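Local coordinates for maltose/maltodextrin-binding protein (Thermus thermophilus, PDB 2GH9) that binds maltotriose as a periplasmic maltodextrin-binding protein, probably handing the sugar to a membrane transporter for uptake, at residues G192-F204 with A355-V367. Residues are numbered along the deposited sequence; the frame is centred on the assembly and turned at random.
Sequences GEKALQFIKDLRF and AIQRPDSNVKKIV
Segment 192-204 of helix 189-204 lies against the bend between helices 341-357 and 363-378, at 122° to segment 363-367 with a closest axis approach of 9.0 Å; CA atoms lie nearest at E193-V363 and K200-I356. Two knobs interlock: L196 sits among A355, V363, I366 and V367, its CD1 3.5 Å from V367 CG2, while V363 enters a hole lined by E193 and K200. K200 spans the bend, its chain bent at chi3 (74°) so that NZ hydrogen-bonds to P359 O, S361 OG and S361 O. K200 NZ lies in the plane of the S361 carbonyl, on a lone pair 3.0 Å from S361 O, but well above P359's own carbonyl plane. S361 OG in turn donates to A355 O (2.8 Å), tying the turn R358-S361 back. Shortening K200 to an alanine is likely to leave P359 O, S361 O and S361 OG without this donor and the turn less firmly held. R203 NH1 hydrogen-bonds to I356 O at 2.8 Å, bent (136°) and from above the carbonyl plane. The F204 ring is sandwiched, P359 CG centred over one face (CH-pi) and R203 CG near the other's rim. Apolar packing thus joins the helices, while lysine and arginine satisfy the carbonyls of I356, P359 and S361.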
loop_
_atom_site.group_PDB
_atom_site.type_symbol
_atom_site.label_atom_id
_atom_site.label_comp_id
_atom_site.label_asym_id
_atom_site.label_seq_id
_atom_site.Cartn_x
_atom_site.Cartn_y
_atom_site.Cartn_z
ATOM N N GLY A 192 -7.346 -5.508 19.157
ATOM C CA GLY A 192 -5.906 -5.320 19.130
ATOM C C GLY A 192 -5.147 -6.415 19.850
ATOM O O GLY A 192 -4.136 -6.906 19.365
ATOM N N GLU A 193 -5.649 -6.800 21.020
ATOM C CA GLU A 193 -5.040 -7.885 21.792
ATOM C C GLU A 193 -5.060 -9.208 21.011
ATOM O O GLU A 193 -4.058 -9.919 20.951
ATOM C CB GLU A 193 -5.764 -8.044 23.129
ATOM C CG GLU A 193 -5.590 -6.852 24.065
ATOM C CD GLU A 193 -6.520 -6.912 25.300
ATOM O OE1 GLU A 193 -6.825 -8.028 25.758
ATOM O OE2 GLU A 193 -6.944 -5.835 25.797
ATOM N N LYS A 194 -6.192 -9.524 20.388
ATOM C CA LYS A 194 -6.300 -10.772 19.623
ATOM C C LYS A 194 -5.438 -10.756 18.351
ATOM O O LYS A 194 -4.830 -11.773 17.999
ATOM C CB LYS A 194 -7.750 -11.075 19.283
ATOM C CG LYS A 194 -8.643 -11.387 20.495
ATOM C CD LYS A 194 -10.106 -11.069 20.177
ATOM C CE LYS A 194 -11.060 -11.419 21.299
ATOM N NZ LYS A 194 -12.379 -10.715 21.158
ATOM N N ALA A 195 -5.400 -9.613 17.659
ATOM C CA ALA A 195 -4.556 -9.461 16.482
ATOM C C ALA A 195 -3.103 -9.667 16.855
ATOM O O ALA A 195 -2.395 -10.429 16.204
ATOM C CB ALA A 195 -4.738 -8.088 15.839
ATOM N N LEU A 196 -2.658 -8.994 17.913
ATOM C CA LEU A 196 -1.251 -9.078 18.323
ATOM C C LEU A 196 -0.838 -10.474 18.808
ATOM O O LEU A 196 0.292 -10.904 18.556
ATOM C CB LEU A 196 -0.932 -8.057 19.412
ATOM C CG LEU A 196 -0.906 -6.584 19.016
ATOM C CD1 LEU A 196 -0.362 -5.759 20.206
ATOM C CD2 LEU A 196 -0.066 -6.391 17.756
ATOM N N GLN A 197 -1.744 -11.178 19.480
ATOM C CA GLN A 197 -1.485 -12.590 19.858
ATOM C C GLN A 197 -1.349 -13.527 18.640
ATOM O O GLN A 197 -0.433 -14.350 18.564
ATOM C CB GLN A 197 -2.594 -13.095 20.782
ATOM C CG GLN A 197 -2.259 -14.413 21.494
ATOM C CD GLN A 197 -0.936 -14.356 22.271
ATOM O OE1 GLN A 197 -0.778 -13.555 23.189
ATOM N NE2 GLN A 197 0.012 -15.181 21.883
ATOM N N PHE A 198 -2.246 -13.395 17.668
ATOM C CA PHE A 198 -2.101 -14.151 16.419
ATOM C C PHE A 198 -0.768 -13.844 15.712
ATOM O O PHE A 198 -0.076 -14.767 15.225
ATOM C CB PHE A 198 -3.270 -13.886 15.463
ATOM C CG PHE A 198 -3.032 -14.425 14.091
ATOM C CD1 PHE A 198 -3.009 -15.784 13.882
ATOM C CD2 PHE A 198 -2.781 -13.581 13.021
ATOM C CE1 PHE A 198 -2.740 -16.306 12.637
ATOM C CE2 PHE A 198 -2.507 -14.098 11.768
ATOM C CZ PHE A 198 -2.500 -15.460 11.572
ATOM N N ILE A 199 -0.414 -12.552 15.649
ATOM C CA ILE A 199 0.861 -12.161 15.055
ATOM C C ILE A 199 2.024 -12.763 15.856
ATOM O O ILE A 199 2.925 -13.348 15.268
ATOM C CB ILE A 199 1.013 -10.634 14.855
ATOM C CG1 ILE A 199 -0.044 -10.114 13.871
ATOM C CG2 ILE A 199 2.435 -10.305 14.347
ATOM C CD1 ILE A 199 -0.383 -8.625 14.001
ATOM N N LYS A 200 1.984 -12.670 17.180
ATOM C CA LYS A 200 2.975 -13.404 18.007
ATOM C C LYS A 200 3.050 -14.889 17.672
ATOM O O LYS A 200 4.142 -15.444 17.495
ATOM C CB LYS A 200 2.694 -13.244 19.496
ATOM C CG LYS A 200 3.152 -11.946 20.043
ATOM C CD LYS A 200 2.776 -11.775 21.535
ATOM C CE LYS A 200 3.630 -12.632 22.476
ATOM N NZ LYS A 200 3.183 -12.395 23.895
ATOM N N ASP A 201 1.880 -15.515 17.552
ATOM C CA ASP A 201 1.784 -16.946 17.295
ATOM C C ASP A 201 2.426 -17.326 15.985
ATOM O O ASP A 201 2.903 -18.442 15.847
ATOM C CB ASP A 201 0.321 -17.433 17.300
ATOM C CG ASP A 201 -0.332 -17.374 18.675
ATOM O OD1 ASP A 201 0.364 -17.162 19.693
ATOM O OD2 ASP A 201 -1.574 -17.541 18.738
ATOM N N LEU A 202 2.405 -16.417 15.004
ATOM C CA LEU A 202 3.055 -16.649 13.711
ATOM C C LEU A 202 4.556 -16.921 13.910
ATOM O O LEU A 202 5.189 -17.575 13.097
ATOM C CB LEU A 202 2.831 -15.448 12.746
ATOM C CG LEU A 202 1.435 -15.303 12.093
ATOM C CD1 LEU A 202 1.314 -14.042 11.228
ATOM C CD2 LEU A 202 1.100 -16.517 11.244
ATOM N N ARG A 203 5.116 -16.397 14.991
ATOM C CA ARG A 203 6.517 -16.665 15.314
ATOM C C ARG A 203 6.643 -17.765 16.364
ATOM O O ARG A 203 7.289 -18.751 16.121
ATOM C CB ARG A 203 7.206 -15.400 15.802
ATOM C CG ARG A 203 8.690 -15.570 16.142
ATOM C CD ARG A 203 9.321 -14.206 16.362
ATOM N NE ARG A 203 9.502 -13.509 15.085
ATOM C CZ ARG A 203 9.737 -12.206 14.944
ATOM N NH1 ARG A 203 9.819 -11.414 15.998
ATOM N NH2 ARG A 203 9.882 -11.692 13.730
ATOM N N PHE A 204 6.002 -17.596 17.513
ATOM C CA PHE A 204 6.310 -18.434 18.682
ATOM C C PHE A 204 5.511 -19.738 18.806
ATOM O O PHE A 204 5.876 -20.625 19.603
ATOM C CB PHE A 204 6.132 -17.613 19.948
ATOM C CG PHE A 204 6.968 -16.370 19.981
ATOM C CD1 PHE A 204 8.353 -16.445 19.824
ATOM C CD2 PHE A 204 6.378 -15.117 20.157
ATOM C CE1 PHE A 204 9.135 -15.284 19.854
ATOM C CE2 PHE A 204 7.151 -13.962 20.178
ATOM C CZ PHE A 204 8.531 -14.051 20.032
ATOM N N ALA A 355 5.242 -6.662 20.635
ATOM C CA ALA A 355 4.532 -7.925 20.806
ATOM C C ALA A 355 5.396 -9.106 20.358
ATOM O O ALA A 355 5.537 -10.089 21.096
ATOM C CB ALA A 355 3.191 -7.900 20.058
ATOM N N ILE A 356 6.016 -8.986 19.187
ATOM C CA ILE A 356 6.756 -10.095 18.566
ATOM C C ILE A 356 8.212 -10.215 19.021
ATOM O O ILE A 356 8.896 -11.154 18.655
ATOM C CB ILE A 356 6.691 -10.037 16.995
ATOM C CG1 ILE A 356 7.495 -8.855 16.420
ATOM C CG2 ILE A 356 5.240 -9.972 16.553
ATOM C CD1 ILE A 356 7.501 -8.747 14.883
ATOM N N GLN A 357 8.675 -9.268 19.820
ATOM C CA GLN A 357 10.055 -9.270 20.291
ATOM C C GLN A 357 10.291 -10.411 21.289
ATOM O O GLN A 357 11.327 -11.077 21.224
ATOM C CB GLN A 357 10.390 -7.905 20.893
ATOM C CG GLN A 357 11.490 -7.862 21.941
ATOM C CD GLN A 357 11.594 -6.481 22.556
ATOM O OE1 GLN A 357 11.148 -6.245 23.697
ATOM N NE2 GLN A 357 12.145 -5.541 21.787
ATOM N N ARG A 358 9.327 -10.638 22.184
ATOM C CA ARG A 358 9.427 -11.720 23.168
ATOM C C ARG A 358 8.087 -12.460 23.365
ATOM O O ARG A 358 7.018 -11.851 23.260
ATOM C CB ARG A 358 9.932 -11.166 24.505
ATOM C CG ARG A 358 8.948 -10.248 25.229
ATOM C CD ARG A 358 9.628 -9.461 26.358
ATOM N NE ARG A 358 9.952 -10.330 27.497
ATOM C CZ ARG A 358 9.166 -10.544 28.556
ATOM N NH1 ARG A 358 7.976 -9.948 28.668
ATOM N NH2 ARG A 358 9.577 -11.365 29.528
ATOM N N PRO A 359 8.146 -13.786 23.641
ATOM C CA PRO A 359 6.968 -14.599 24.015
ATOM C C PRO A 359 6.154 -14.063 25.205
ATOM O O PRO A 359 4.926 -14.218 25.235
ATOM C CB PRO A 359 7.582 -15.949 24.387
ATOM C CG PRO A 359 8.854 -16.016 23.633
ATOM C CD PRO A 359 9.370 -14.612 23.571
ATOM N N ASP A 360 6.835 -13.430 26.162
ATOM C CA ASP A 360 6.220 -12.993 27.420
ATOM C C ASP A 360 5.638 -11.570 27.349
ATOM O O ASP A 360 5.324 -10.966 28.380
ATOM C CB ASP A 360 7.260 -13.043 28.543
ATOM C CG ASP A 360 7.447 -14.441 29.144
ATOM O OD1 ASP A 360 7.570 -15.458 28.393
ATOM O OD2 ASP A 360 7.524 -14.503 30.401
ATOM N N SER A 361 5.488 -11.026 26.144
ATOM C CA SER A 361 5.044 -9.648 25.998
ATOM C C SER A 361 3.586 -9.491 26.418
ATOM O O SER A 361 2.713 -10.250 25.988
ATOM C CB SER A 361 5.256 -9.164 24.553
ATOM O OG SER A 361 4.393 -9.826 23.652
ATOM N N ASN A 362 3.334 -8.512 27.279
ATOM C CA ASN A 362 1.984 -8.219 27.753
ATOM C C ASN A 362 1.210 -7.531 26.629
ATOM O O ASN A 362 1.261 -6.312 26.476
ATOM C CB ASN A 362 2.031 -7.345 29.014
ATOM C CG ASN A 362 0.677 -7.166 29.667
ATOM O OD1 ASN A 362 -0.357 -7.121 29.010
ATOM N ND2 ASN A 362 0.682 -7.041 30.980
ATOM N N VAL A 363 0.499 -8.339 25.848
ATOM C CA VAL A 363 -0.318 -7.849 24.739
ATOM C C VAL A 363 -1.380 -6.841 25.207
ATOM O O VAL A 363 -1.630 -5.829 24.548
ATOM C CB VAL A 363 -0.991 -9.040 24.019
ATOM C CG1 VAL A 363 -2.130 -8.578 23.207
ATOM C CG2 VAL A 363 0.029 -9.796 23.164
ATOM N N LYS A 364 -1.996 -7.125 26.353
ATOM C CA LYS A 364 -2.985 -6.234 26.974
ATOM C C LYS A 364 -2.443 -4.815 27.228
ATOM O O LYS A 364 -3.101 -3.827 26.907
ATOM C CB LYS A 364 -3.462 -6.852 28.303
ATOM C CG LYS A 364 -4.654 -6.160 28.975
ATOM C CD LYS A 364 -5.949 -6.985 28.859
ATOM C CE LYS A 364 -6.842 -6.788 30.069
ATOM N NZ LYS A 364 -7.109 -5.352 30.365
ATOM N N LYS A 365 -1.256 -4.723 27.812
ATOM C CA LYS A 365 -0.656 -3.417 28.155
ATOM C C LYS A 365 -0.069 -2.713 26.931
ATOM O O LYS A 365 -0.181 -1.488 26.803
ATOM C CB LYS A 365 0.433 -3.571 29.218
ATOM C CG LYS A 365 -0.110 -3.863 30.619
ATOM C CD LYS A 365 1.012 -3.893 31.674
ATOM C CE LYS A 365 0.457 -4.236 33.068
ATOM N NZ LYS A 365 1.544 -4.586 34.057
ATOM N N ILE A 366 0.571 -3.493 26.057
ATOM C CA ILE A 366 1.093 -2.993 24.775
ATOM C C ILE A 366 -0.020 -2.271 24.017
ATOM O O ILE A 366 0.160 -1.128 23.588
ATOM C CB ILE A 366 1.711 -4.130 23.913
ATOM C CG1 ILE A 366 3.035 -4.592 24.531
ATOM C CG2 ILE A 366 1.942 -3.653 22.459
ATOM C CD1 ILE A 366 3.679 -5.774 23.869
ATOM N N VAL A 367 -1.177 -2.920 23.892
ATOM C CA VAL A 367 -2.322 -2.304 23.215
ATOM C C VAL A 367 -2.821 -1.057 23.961
ATOM O O VAL A 367 -3.187 -0.048 23.334
ATOM C CB VAL A 367 -3.482 -3.318 23.018
ATOM C CG1 VAL A 367 -4.710 -2.630 22.430
ATOM C CG2 VAL A 367 -3.033 -4.481 22.130
#